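Local structure of esterase (Sinorhizobium meliloti 1021, 4TX1) at residues R34-L37 against E38-W41; D103-P106 against I107-G110; I119-L122 against V123-R127; S155-A158 against A159-G163; E216-V219 against R220-G224. The protein hydrolyses acetyl esters as a carbohydrate acetylesterase of the SGNH-hydrolase family and is probably also active as an arylesterase. One frame throughout, in Å; residues are numbered along the deposited sequence.

Contact 1 (R34-L37 against E38-W41); sequences RHAL and EDRW
The guanidinium of Arg-40 is sandwiched. On one face lies the guanidinium of Arg-34, centres 3.5 Å apart and planes within 6° of parallel; over the opposite face sits Leu-37 CA. At the edge the carbonyl of His-35 is gripped side-on, with Arg-40 NE 2.9 Å and Arg-40 NH2 3.0 Å from His-35 O, both bonds in the guanidinium plane. This grip fixes the rotation of the group. Beyond CG the Arg-40 chain runs extended, which carries its tip back over the turn to Arg-34, itself hydrogen-bonded through NE to Trp-25 O and in cation-pi contact with Trp-25. An alanine in place of Arg-40 has no guanidinium, which would probably leave His-35 O without a partner from the turn and the stacked face of Arg-34 uncovered. The turn itself is closed by Asp-39 N to Ala-36 O at 2.9 Å and Arg-40 N to Leu-37 O at 3.2 Å, while a water joins Ala-36 N to Asp-39 OD2. This 3-10 turn links strand 33-34 to helix 41-49, with Arg-40 as N-cap residue. Asp-39, through its salt bridge to Arg-209, and His-35, packed on Ala-205 and Thr-208, tie it to helix 205-223.

Contact 2 (D103-P106 against I107-G110); sequences DMKP and IIHG
Lys-105 O takes two backbone donors from the following residues, Ile-108 N at 2.8 Å and His-109 N at 3.0 Å, so that one oxygen accepts both an i to i+3 and an i to i+4 bond. A third bond, from Gly-110 N to Asp-103 O at 2.8 Å, closes a wider ring, and Gly-110 CA adds a C-H...O contact to Met-104 O. A water donates to both Pro-106 O and His-109 O. Residues 105 to 109 thus form a tight turn in the loop between strand 94-98 and helix 112-127. The segment directly follows Asn-102, which probably corresponds to the asparagine of the conserved Gly-x-Asn block of SGNH hydrolases. Gly-110 closes it with a positive phi of 86°, a value that suits glycine. His-109 CG lies between the backbone N and the carbonyl carbon (chi1 56°), which folds the imidazole back against Asp-103. Asp-103 O lies over one ring face, toward its rim, and His-109 CE1 meets Asp-103 OD2 at 3.0 Å in the ring plane. The carboxylate is turned 79° to the ring, and its OD2 is hydrogen-bonded to Thr-65 OG1. Lys-105 and Ile-108 run side by side, Lys-105 CB 3.8 Å from Ile-108 CG1. Further out, Ile-108 packs on Tyr-67, and Ile-107 on Leu-71 and on Thr-111 of a neighbouring subunit.

Contact 3 (I119-L122 against V123-R127); sequences IERL and VNLVR
Leu-125 lays its side chain back over Arg-121, one helical turn earlier. Its CB lies 3.6 Å from Leu-122 O, between two carbonyls of the preceding turn, and its CG meets Arg-121 O at 3.5 Å. There the chain forks. CD1 turns to the other side and approaches Leu-122 CD2 at 4.2 Å, whereas CD2 settles over one face of the Arg-121 guanidinium, off-centre, 3.6 Å from Arg-121 NH1. The arginine offers that face because its chain bends at chi2 (71°), folding forward along the helix instead of running straight out. Its NE is hydrogen-bonded to His-70 O of a neighbouring subunit. A second i to i+4 pair, Glu-120 and Asn-124, runs side by side; one water donates to Glu-120 OE1 at 2.9 Å and accepts from Asn-124 ND2 at 3.1 Å, and Glu-120 OE2 forms a salt bridge with Lys-117 NZ. Elsewhere round the helix, Ile-119 CG2 touches Val-123 CG2 at 4.2 Å. Beneath them run regular helical bonds, such as Val-123 N to Ile-119 O at 2.8 Å. The chemistry is that of an amphipathic helix: Ile-119, Val-123 and Val-126 press on strand 140-145, Leu-122 and Leu-125 on helix 78-89, while the polar row meets water and other subunits, the arginine spending its NE-H on a neighbouring subunit while a flat, poorly hydrated face of its guanidinium takes a leucine methyl.

Contact 4 (S155-A158 against A159-G163); sequences SAFA and AMFAG
Phe-157 and Phe-161 both carry CG on the side of the backbone N, with chi1 at -85° and -66°, and being one helical turn apart they send their rings out side by side in the same direction. The rings touch at Phe-157 CD2 and Phe-161 CE2, 3.7 Å apart. Phe-157 O accepts from Phe-161 N at 3.0 Å and also lies at the edge of the Phe-161 ring, in its plane, 3.5 Å from Phe-161 CD2. One turn is further held by Met-160 N to Ala-156 O at 2.9 Å and Ala-159 N to Ser-155 O at 3.1 Å. Phe-161 is where the helix gives out. The chain then turns through a bond from Ala-162 N to Ala-159 O, and Ala-162 CB is 3.4 Å from Ala-158 O. Gly-163 follows with positive phi, where a beta carbon would jam against the carbonyl oxygen of Ala-162, and it is the N-cap of helix 164-168. The small side chains of Ala-156 and Ala-159, with Met-160, receive Phe-113 of a neighbouring subunit. The buried Phe-161 packs on Leu-149. Phe-157 touches Asp-199 and Val-201; as Asp-199 is probably the acid of a Ser-His-Asp triad with Ser-22 and His-202, this short helix and its aromatic pair probably border the active site of the SGNH hydrolase.

Contact 5 (E216-V219 against R220-G224); sequences EPVV and RMMLG
Glu-216 and Arg-220 form an i to i+4 salt bridge, lying side by side and pointing the same way, their carboxylate and guanidinium planes inclined by 47°. Glu-216 OE1 sits in the guanidinium plane, at its edge, and receives Arg-220 NE at 2.8 Å on its anti lone pair, away from the other oxygen; Arg-220 NH2 adds a weak bond to the same oxygen at 3.2 Å. The pairing follows from the torsions: the glutamate, with CG anti to the backbone N (chi1 169°), runs out straight, and the arginine, with CG beside its own N, leans back along it in an extended chain. A methionine in place of Arg-220 would probably leave the Glu-216 carboxylate without its ionic mate and freer to turn. Val-219 and Leu-223 make a second parallel pair, Val-219 CG1 against Leu-223 CD1 at 3.8 Å. By contrast, Met-221 slants across Val-218, bending at its last torsion to bring CE 4.2 Å from Val-218 CG2, while Met-222 CG passes 3.2 Å from Val-218 O. The backbone holds these rows in step through bonds such as Arg-220 N to Glu-216 O at 2.8 Å. Val-218, Val-219 and Met-222 pack on Leu-142, and Val-219 also on Leu-45 and Leu-49 of helix 41-49. Helix 205-223 is amphipathic and belongs to an outer helical layer of the SGNH-hydrolase alpha/beta/alpha fold, kinked at Pro-217 and ended by a Schellman motif, Gly-224 having positive phi and two bonds running back into the last turn.

Contacts 3 and 5 lie on helices that both pack against strand 140-145, through alternate residues and hence from opposite faces of the sheet; each joins an apolar row turned to the core with a polar pair further out. Contact 1 leads into helix 41-49 and leans on helix 205-223, which carries contact 5; it is a surface turn held by backbone bonds, an arginine gripping a carbonyl and two stacked guanidinium groups. Contacts 2 and 4 are about 10 Å apart between centres and touch, Pro-106 CD lying 3.3 Å from Met-160 O. Contact 2 is partly buried and ruled by backbone bonds, whereas contact 4 is at the surface and carries an aromatic pair.

Contact 1 (R34-L37 against E38-W41)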
loop_
_atom_site.group_PDB
_atom_site.type_symbol
_atom_site.label_atom_id
_atom_site.label_comp_id
_atom_site.label_asym_id
_atom_site.label_seq_id
_atom_site.Cartn_x
_atom_site.Cartn_y
_atom_site.Cartn_z
ATOM N N ARG A 34 21.254 2.618 -22.956
ATOM C CA ARG A 34 20.049 2.186 -23.631
ATOM C C ARG A 34 20.339 2.061 -25.118
ATOM O O ARG A 34 21.061 2.928 -25.680
ATOM C CB ARG A 34 18.972 3.216 -23.421
ATOM C CG ARG A 34 17.588 2.708 -23.774
ATOM C CD ARG A 34 16.428 3.646 -23.452
ATOM N NE ARG A 34 15.158 2.968 -23.599
ATOM C CZ ARG A 34 13.962 3.543 -23.543
ATOM N NH1 ARG A 34 13.864 4.848 -23.224
ATOM N NH2 ARG A 34 12.874 2.830 -23.795
ATOM N N HIS A 35 19.872 1.014 -25.748
ATOM C CA HIS A 35 19.951 0.902 -27.212
ATOM C C HIS A 35 19.276 2.101 -27.855
ATOM O O HIS A 35 18.247 2.647 -27.359
ATOM C CB HIS A 35 19.307 -0.440 -27.737
ATOM C CG HIS A 35 19.979 -1.670 -27.262
ATOM N ND1 HIS A 35 21.339 -1.860 -27.354
ATOM C CD2 HIS A 35 19.472 -2.825 -26.759
ATOM C CE1 HIS A 35 21.652 -3.039 -26.843
ATOM N NE2 HIS A 35 20.517 -3.668 -26.528
ATOM N N ALA A 36 19.765 2.542 -29.026
ATOM C CA ALA A 36 19.047 3.501 -29.816
ATOM C C ALA A 36 17.641 3.103 -30.090
ATOM O O ALA A 36 17.338 1.912 -30.212
ATOM C CB ALA A 36 19.834 3.747 -31.150
ATOM N N LEU A 37 16.858 4.044 -30.233
ATOM C CA LEU A 37 15.382 3.894 -30.427
ATOM C C LEU A 37 15.148 2.899 -31.502
ATOM O O LEU A 37 14.371 2.005 -31.359
ATOM C CB LEU A 37 14.730 5.234 -30.774
ATOM C CG LEU A 37 13.227 5.200 -31.066
ATOM C CD1 LEU A 37 12.453 4.750 -29.838
ATOM C CD2 LEU A 37 12.741 6.561 -31.544
ATOM N N GLU A 38 15.822 3.129 -32.631
ATOM C CA GLU A 38 15.530 2.286 -33.752
ATOM C C GLU A 38 15.916 0.850 -33.615
ATOM O O GLU A 38 15.350 0.032 -34.360
ATOM C CB GLU A 38 16.109 2.914 -35.033
ATOM C CG GLU A 38 17.615 3.102 -34.887
ATOM C CD GLU A 38 18.105 4.477 -34.343
ATOM O OE1 GLU A 38 17.479 5.197 -33.440
ATOM O OE2 GLU A 38 19.244 4.874 -34.840
ATOM N N ASP A 39 16.741 0.479 -32.628
ATOM C CA ASP A 39 17.153 -0.879 -32.337
ATOM C C ASP A 39 16.297 -1.640 -31.285
ATOM O O ASP A 39 16.486 -2.833 -31.073
ATOM C CB ASP A 39 18.619 -0.937 -31.925
ATOM C CG ASP A 39 19.571 -0.372 -33.052
ATOM O OD1 ASP A 39 19.129 -0.480 -34.231
ATOM O OD2 ASP A 39 20.646 0.137 -32.689
ATOM N N ARG A 40 15.384 -0.915 -30.631
ATOM C CA ARG A 40 14.507 -1.549 -29.640
ATOM C C ARG A 40 13.449 -2.390 -30.384
ATOM O O ARG A 40 12.939 -1.974 -31.411
ATOM C CB ARG A 40 13.888 -0.479 -28.767
ATOM C CG ARG A 40 14.941 0.355 -28.094
ATOM C CD ARG A 40 14.352 1.577 -27.345
ATOM N NE ARG A 40 15.378 2.548 -27.092
ATOM C CZ ARG A 40 15.172 3.820 -26.787
ATOM N NH1 ARG A 40 13.903 4.227 -26.683
ATOM N NH2 ARG A 40 16.164 4.653 -26.675
ATOM N N TRP A 41 13.039 -3.522 -29.831
ATOM C CA TRP A 41 12.167 -4.406 -30.562
ATOM C C TRP A 41 10.824 -3.873 -30.899
ATOM O O TRP A 41 10.330 -4.035 -31.994
ATOM C CB TRP A 41 12.146 -5.796 -29.959
ATOM C CG TRP A 41 11.327 -5.995 -28.670
ATOM C CD1 TRP A 41 11.833 -6.146 -27.417
ATOM C CD2 TRP A 41 9.914 -6.171 -28.576
ATOM N NE1 TRP A 41 10.785 -6.374 -26.508
ATOM C CE2 TRP A 41 9.608 -6.366 -27.191
ATOM C CE3 TRP A 41 8.855 -6.092 -29.490
ATOM C CZ2 TRP A 41 8.282 -6.535 -26.732
ATOM C CZ3 TRP A 41 7.547 -6.284 -29.028
ATOM C CH2 TRP A 41 7.279 -6.505 -27.678
HETATM O O HOH W 1 21.810 0.992 -30.451
#

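Contact 2 (D103-P106 against I107-G110)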
loop_
_atom_site.group_PDB
_atom_site.type_symbol
_atom_site.label_atom_id
_atom_site.label_comp_id
_atom_site.label_asym_id
_atom_site.label_seq_id
_atom_site.Cartn_x
_atom_site.Cartn_y
_atom_site.Cartn_z
ATOM N N ASP A 103 12.000 -12.899 -12.996
ATOM C CA ASP A 103 11.440 -13.964 -12.168
ATOM C C ASP A 103 12.478 -15.087 -11.916
ATOM O O ASP A 103 12.355 -15.864 -10.954
ATOM C CB ASP A 103 10.201 -14.614 -12.759
ATOM C CG ASP A 103 8.975 -13.724 -12.758
ATOM O OD1 ASP A 103 9.102 -12.592 -13.344
ATOM O OD2 ASP A 103 7.831 -14.151 -12.364
ATOM N N MET A 104 13.545 -15.128 -12.752
ATOM C CA MET A 104 14.605 -16.132 -12.532
ATOM C C MET A 104 15.569 -15.824 -11.403
ATOM O O MET A 104 16.359 -16.676 -10.996
ATOM C CB MET A 104 15.382 -16.288 -13.881
ATOM C CG MET A 104 14.544 -16.608 -15.085
ATOM S SD MET A 104 13.716 -18.250 -14.935
ATOM C CE MET A 104 12.092 -17.881 -14.304
ATOM N N LYS A 105 15.478 -14.609 -10.838
ATOM C CA LYS A 105 16.216 -14.236 -9.668
ATOM C C LYS A 105 15.733 -14.934 -8.449
ATOM O O LYS A 105 14.546 -14.866 -8.121
ATOM C CB LYS A 105 16.027 -12.713 -9.401
ATOM C CG LYS A 105 16.548 -11.818 -10.513
ATOM C CD LYS A 105 16.147 -10.379 -10.179
ATOM C CE LYS A 105 16.674 -9.391 -11.193
ATOM N NZ LYS A 105 16.257 -7.935 -10.955
ATOM N N PRO A 106 16.632 -15.595 -7.706
ATOM C CA PRO A 106 16.224 -16.208 -6.429
ATOM C C PRO A 106 15.493 -15.324 -5.461
ATOM O O PRO A 106 14.558 -15.778 -4.792
ATOM C CB PRO A 106 17.577 -16.653 -5.835
ATOM C CG PRO A 106 18.399 -17.034 -7.062
ATOM C CD PRO A 106 17.988 -16.052 -8.129
ATOM N N ILE A 107 15.873 -14.082 -5.367
ATOM C CA ILE A 107 15.209 -13.153 -4.473
ATOM C C ILE A 107 13.748 -12.994 -4.910
ATOM O O ILE A 107 12.944 -12.670 -4.022
ATOM C CB ILE A 107 15.860 -11.783 -4.294
ATOM C CG1 ILE A 107 15.974 -11.008 -5.601
ATOM C CG2 ILE A 107 17.296 -11.968 -3.636
ATOM C CD1 ILE A 107 16.268 -9.465 -5.464
ATOM N N ILE A 108 13.410 -13.208 -6.194
ATOM C CA ILE A 108 12.021 -13.041 -6.649
ATOM C C ILE A 108 11.261 -14.329 -6.459
ATOM O O ILE A 108 10.205 -14.366 -5.800
ATOM C CB ILE A 108 11.951 -12.453 -8.074
ATOM C CG1 ILE A 108 12.733 -11.137 -8.183
ATOM C CG2 ILE A 108 10.484 -12.403 -8.538
ATOM C CD1 ILE A 108 12.206 -9.990 -7.282
ATOM N N HIS A 109 11.805 -15.407 -7.017
ATOM C CA HIS A 109 11.480 -16.770 -6.622
ATOM C C HIS A 109 12.324 -17.761 -7.402
ATOM O O HIS A 109 12.551 -18.890 -6.893
ATOM C CB HIS A 109 9.975 -17.094 -6.817
ATOM C CG HIS A 109 9.464 -16.867 -8.216
ATOM N ND1 HIS A 109 8.768 -15.739 -8.632
ATOM C CD2 HIS A 109 9.608 -17.631 -9.303
ATOM C CE1 HIS A 109 8.514 -15.828 -9.930
ATOM N NE2 HIS A 109 9.010 -16.974 -10.355
ATOM N N GLY A 110 12.722 -17.424 -8.622
ATOM C CA GLY A 110 13.685 -18.188 -9.397
ATOM C C GLY A 110 13.112 -19.331 -10.204
ATOM O O GLY A 110 13.873 -20.133 -10.760
HETATM O O HOH W 2 16.499 -19.399 -11.235
HETATM O O HOH W 3 14.187 -18.547 -4.327
#

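Contact 3 (I119-L122 against V123-R127)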
loop_
_atom_site.group_PDB
_atom_site.type_symbol
_atom_site.label_atom_id
_atom_site.label_comp_id
_atom_site.label_asym_id
_atom_site.label_seq_id
_atom_site.Cartn_x
_atom_site.Cartn_y
_atom_site.Cartn_z
ATOM N N ILE A 119 2.435 -14.717 -15.644
ATOM C CA ILE A 119 1.848 -14.353 -16.944
ATOM C C ILE A 119 0.348 -14.615 -16.981
ATOM O O ILE A 119 -0.421 -13.811 -17.531
ATOM C CB ILE A 119 2.536 -15.146 -18.095
ATOM C CG1 ILE A 119 4.044 -14.781 -18.206
ATOM C CG2 ILE A 119 1.829 -14.885 -19.427
ATOM C CD1 ILE A 119 4.357 -13.342 -18.585
ATOM N N GLU A 120 -0.059 -15.725 -16.392
ATOM C CA GLU A 120 -1.468 -16.039 -16.233
ATOM C C GLU A 120 -2.267 -14.933 -15.574
ATOM O O GLU A 120 -3.343 -14.533 -16.026
ATOM C CB GLU A 120 -1.653 -17.379 -15.593
ATOM C CG GLU A 120 -3.110 -17.825 -15.481
ATOM C CD GLU A 120 -3.221 -19.216 -14.912
ATOM O OE1 GLU A 120 -4.220 -19.862 -15.212
ATOM O OE2 GLU A 120 -2.367 -19.679 -14.156
ATOM N N ARG A 121 -1.701 -14.402 -14.523
ATOM C CA ARG A 121 -2.336 -13.285 -13.852
ATOM C C ARG A 121 -2.427 -12.042 -14.767
ATOM O O ARG A 121 -3.431 -11.430 -14.806
ATOM C CB ARG A 121 -1.604 -12.949 -12.569
ATOM C CG ARG A 121 -2.111 -11.704 -11.903
ATOM C CD ARG A 121 -3.479 -11.878 -11.305
ATOM N NE ARG A 121 -3.795 -10.769 -10.443
ATOM C CZ ARG A 121 -4.960 -10.188 -10.361
ATOM N NH1 ARG A 121 -5.954 -10.592 -11.092
ATOM N NH2 ARG A 121 -5.072 -9.164 -9.576
ATOM N N LEU A 122 -1.343 -11.717 -15.482
ATOM C CA LEU A 122 -1.344 -10.619 -16.390
ATOM C C LEU A 122 -2.423 -10.806 -17.460
ATOM O O LEU A 122 -3.123 -9.875 -17.822
ATOM C CB LEU A 122 0.043 -10.382 -17.020
ATOM C CG LEU A 122 1.165 -10.081 -16.014
ATOM C CD1 LEU A 122 2.482 -9.901 -16.798
ATOM C CD2 LEU A 122 0.903 -8.856 -15.150
ATOM N N VAL A 123 -2.530 -12.029 -17.988
ATOM C CA VAL A 123 -3.555 -12.267 -19.029
ATOM C C VAL A 123 -4.913 -11.930 -18.439
ATOM O O VAL A 123 -5.742 -11.282 -19.077
ATOM C CB VAL A 123 -3.499 -13.727 -19.563
ATOM C CG1 VAL A 123 -4.710 -13.960 -20.484
ATOM C CG2 VAL A 123 -2.141 -13.898 -20.281
ATOM N N ASN A 124 -5.186 -12.448 -17.255
ATOM C CA ASN A 124 -6.507 -12.198 -16.624
ATOM C C ASN A 124 -6.784 -10.708 -16.341
ATOM O O ASN A 124 -7.926 -10.266 -16.459
ATOM C CB ASN A 124 -6.615 -13.016 -15.327
ATOM C CG ASN A 124 -6.816 -14.515 -15.625
ATOM O OD1 ASN A 124 -7.625 -14.875 -16.534
ATOM N ND2 ASN A 124 -6.075 -15.370 -14.935
ATOM N N LEU A 125 -5.725 -9.943 -15.994
ATOM C CA LEU A 125 -5.862 -8.498 -15.810
ATOM C C LEU A 125 -6.308 -7.834 -17.093
ATOM O O LEU A 125 -7.083 -6.871 -17.065
ATOM C CB LEU A 125 -4.549 -7.870 -15.245
ATOM C CG LEU A 125 -4.320 -8.241 -13.780
ATOM C CD1 LEU A 125 -2.847 -7.847 -13.467
ATOM C CD2 LEU A 125 -5.308 -7.521 -12.845
ATOM N N VAL A 126 -5.809 -8.287 -18.248
ATOM C CA VAL A 126 -6.197 -7.723 -19.515
ATOM C C VAL A 126 -7.699 -8.082 -19.770
ATOM O O VAL A 126 -8.510 -7.176 -20.145
ATOM C CB VAL A 126 -5.334 -8.236 -20.690
ATOM C CG1 VAL A 126 -5.894 -7.706 -21.993
ATOM C CG2 VAL A 126 -3.865 -7.777 -20.511
ATOM N N ARG A 127 -8.009 -9.336 -19.564
ATOM C CA ARG A 127 -9.304 -9.834 -19.934
ATOM C C ARG A 127 -10.393 -9.263 -19.067
ATOM O O ARG A 127 -11.525 -9.204 -19.465
ATOM C CB ARG A 127 -9.289 -11.327 -19.869
ATOM C CG ARG A 127 -8.291 -11.910 -20.844
ATOM C CD ARG A 127 -8.983 -12.767 -21.824
ATOM N NE ARG A 127 -8.237 -13.109 -23.015
ATOM C CZ ARG A 127 -7.780 -14.316 -23.240
ATOM N NH1 ARG A 127 -7.902 -15.243 -22.328
ATOM N NH2 ARG A 127 -7.187 -14.586 -24.369
HETATM O O HOH W 4 -6.676 -18.317 -15.658
#

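Contact 4 (S155-A158 against A159-G163)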
loop_
_atom_site.group_PDB
_atom_site.type_symbol
_atom_site.label_atom_id
_atom_site.label_comp_id
_atom_site.label_asym_id
_atom_site.label_seq_id
_atom_site.Cartn_x
_atom_site.Cartn_y
_atom_site.Cartn_z
ATOM N N SER A 155 30.342 -11.937 -12.049
ATOM C CA SER A 155 29.995 -12.617 -10.824
ATOM C C SER A 155 28.751 -12.018 -10.142
ATOM O O SER A 155 27.968 -12.778 -9.548
ATOM C CB SER A 155 31.177 -12.677 -9.846
ATOM O OG SER A 155 31.553 -11.415 -9.462
ATOM N N ALA A 156 28.541 -10.727 -10.289
ATOM C CA ALA A 156 27.363 -10.108 -9.694
ATOM C C ALA A 156 26.098 -10.610 -10.388
ATOM O O ALA A 156 25.119 -10.971 -9.709
ATOM C CB ALA A 156 27.450 -8.588 -9.735
ATOM N N PHE A 157 26.104 -10.697 -11.706
ATOM C CA PHE A 157 24.925 -11.202 -12.428
ATOM C C PHE A 157 24.718 -12.712 -12.204
ATOM O O PHE A 157 23.600 -13.225 -12.135
ATOM C CB PHE A 157 24.966 -10.865 -13.896
ATOM C CG PHE A 157 24.434 -9.506 -14.259
ATOM C CD1 PHE A 157 25.222 -8.387 -14.086
ATOM C CD2 PHE A 157 23.136 -9.344 -14.758
ATOM C CE1 PHE A 157 24.777 -7.112 -14.402
ATOM C CE2 PHE A 157 22.655 -8.077 -15.093
ATOM C CZ PHE A 157 23.472 -6.969 -14.907
ATOM N N ALA A 158 25.814 -13.475 -12.114
ATOM C CA ALA A 158 25.748 -14.889 -11.845
ATOM C C ALA A 158 25.078 -15.168 -10.493
ATOM O O ALA A 158 24.329 -16.127 -10.368
ATOM C CB ALA A 158 27.128 -15.525 -11.936
ATOM N N ALA A 159 25.311 -14.282 -9.553
ATOM C CA ALA A 159 24.660 -14.407 -8.251
ATOM C C ALA A 159 23.253 -14.008 -8.300
ATOM O O ALA A 159 22.367 -14.698 -7.790
ATOM C CB ALA A 159 25.409 -13.591 -7.164
ATOM N N MET A 160 23.030 -12.852 -8.921
ATOM C CA MET A 160 21.634 -12.263 -8.988
ATOM C C MET A 160 20.673 -13.253 -9.650
ATOM O O MET A 160 19.530 -13.351 -9.256
ATOM C CB MET A 160 21.627 -10.966 -9.740
ATOM C CG MET A 160 20.259 -10.378 -9.994
ATOM S SD MET A 160 19.535 -9.819 -8.406
ATOM C CE MET A 160 19.891 -8.108 -8.629
ATOM N N PHE A 161 21.148 -13.996 -10.652
ATOM C CA PHE A 161 20.339 -14.898 -11.439
ATOM C C PHE A 161 20.799 -16.332 -11.273
ATOM O O PHE A 161 20.510 -17.179 -12.149
ATOM C CB PHE A 161 20.391 -14.499 -12.939
ATOM C CG PHE A 161 19.772 -13.165 -13.258
ATOM C CD1 PHE A 161 18.386 -13.080 -13.581
ATOM C CD2 PHE A 161 20.518 -11.981 -13.252
ATOM C CE1 PHE A 161 17.793 -11.877 -13.910
ATOM C CE2 PHE A 161 19.881 -10.781 -13.583
ATOM C CZ PHE A 161 18.527 -10.748 -13.911
ATOM N N ALA A 162 21.336 -16.659 -10.100
ATOM C CA ALA A 162 21.791 -18.026 -9.830
ATOM C C ALA A 162 20.684 -19.060 -10.086
ATOM O O ALA A 162 19.537 -18.953 -9.601
ATOM C CB ALA A 162 22.348 -18.116 -8.392
ATOM N N GLY A 163 20.972 -20.081 -10.867
ATOM C CA GLY A 163 19.943 -21.126 -11.217
ATOM C C GLY A 163 19.109 -20.802 -12.454
ATOM O O GLY A 163 18.347 -21.627 -12.986
#

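Contact 5 (E216-V219 against R220-G224)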
loop_
_atom_site.group_PDB
_atom_site.type_symbol
_atom_site.label_atom_id
_atom_site.label_comp_id
_atom_site.label_asym_id
_atom_site.label_seq_id
_atom_site.Cartn_x
_atom_site.Cartn_y
_atom_site.Cartn_z
ATOM N N GLU A 216 7.044 -10.059 -36.309
ATOM C CA GLU A 216 6.165 -9.409 -37.287
ATOM C C GLU A 216 5.056 -10.352 -37.827
ATOM O O GLU A 216 3.931 -9.936 -37.876
ATOM C CB GLU A 216 6.957 -8.765 -38.433
ATOM C CG GLU A 216 6.019 -8.361 -39.535
ATOM C CD GLU A 216 6.693 -7.868 -40.795
ATOM O OE1 GLU A 216 5.990 -7.249 -41.596
ATOM O OE2 GLU A 216 7.903 -8.024 -40.959
ATOM N N PRO A 217 5.389 -11.598 -38.221
ATOM C CA PRO A 217 4.362 -12.464 -38.802
ATOM C C PRO A 217 3.230 -12.806 -37.845
ATOM O O PRO A 217 2.091 -12.718 -38.251
ATOM C CB PRO A 217 5.138 -13.719 -39.197
ATOM C CG PRO A 217 6.501 -13.208 -39.526
ATOM C CD PRO A 217 6.731 -12.207 -38.381
ATOM N N VAL A 218 3.545 -13.183 -36.582
ATOM C CA VAL A 218 2.514 -13.528 -35.616
ATOM C C VAL A 218 1.747 -12.274 -35.224
ATOM O O VAL A 218 0.525 -12.321 -35.064
ATOM C CB VAL A 218 3.094 -14.304 -34.424
ATOM C CG1 VAL A 218 3.939 -13.396 -33.545
ATOM C CG2 VAL A 218 1.994 -14.951 -33.605
ATOM N N VAL A 219 2.416 -11.131 -35.154
ATOM C CA VAL A 219 1.726 -9.871 -34.912
ATOM C C VAL A 219 0.753 -9.488 -36.021
ATOM O O VAL A 219 -0.375 -9.220 -35.751
ATOM C CB VAL A 219 2.682 -8.729 -34.554
ATOM C CG1 VAL A 219 1.963 -7.421 -34.513
ATOM C CG2 VAL A 219 3.337 -9.035 -33.239
ATOM N N ARG A 220 1.185 -9.513 -37.269
ATOM C CA ARG A 220 0.182 -9.471 -38.316
ATOM C C ARG A 220 -0.902 -10.543 -38.208
ATOM O O ARG A 220 -2.040 -10.244 -38.227
ATOM C CB ARG A 220 0.864 -9.584 -39.682
ATOM C CG ARG A 220 1.750 -8.400 -40.032
ATOM C CD ARG A 220 2.371 -8.477 -41.418
ATOM N NE ARG A 220 3.230 -7.330 -41.699
ATOM C CZ ARG A 220 2.790 -6.157 -42.131
ATOM N NH1 ARG A 220 1.492 -5.967 -42.334
ATOM N NH2 ARG A 220 3.644 -5.169 -42.362
ATOM N N MET A 221 -0.612 -11.793 -38.077
ATOM C CA MET A 221 -1.737 -12.688 -38.024
ATOM C C MET A 221 -2.790 -12.235 -37.000
ATOM O O MET A 221 -3.939 -12.209 -37.279
ATOM C CB MET A 221 -1.269 -14.107 -37.803
ATOM C CG MET A 221 -2.306 -15.042 -37.262
ATOM S SD MET A 221 -1.647 -16.698 -37.183
ATOM C CE MET A 221 0.115 -16.360 -37.033
ATOM N N MET A 222 -2.349 -11.865 -35.810
ATOM C CA MET A 222 -3.254 -11.507 -34.733
ATOM C C MET A 222 -3.954 -10.206 -34.944
ATOM O O MET A 222 -5.032 -10.051 -34.435
ATOM C CB MET A 222 -2.514 -11.490 -33.415
ATOM C CG MET A 222 -1.977 -12.847 -33.125
ATOM S SD MET A 222 -1.158 -12.951 -31.576
ATOM C CE MET A 222 -2.564 -12.992 -30.470
ATOM N N LEU A 223 -3.408 -9.289 -35.710
ATOM C CA LEU A 223 -4.055 -8.022 -35.951
ATOM C C LEU A 223 -4.969 -8.055 -37.245
ATOM O O LEU A 223 -5.609 -7.048 -37.528
ATOM C CB LEU A 223 -3.028 -6.917 -36.098
ATOM C CG LEU A 223 -2.237 -6.438 -34.857
ATOM C CD1 LEU A 223 -1.205 -5.372 -35.238
ATOM C CD2 LEU A 223 -3.225 -5.876 -33.795
ATOM N N GLY A 224 -4.983 -9.181 -37.953
ATOM C CA GLY A 224 -5.485 -9.285 -39.367
ATOM C C GLY A 224 -4.767 -8.341 -40.326
ATOM O O GLY A 224 -5.382 -7.791 -41.235
#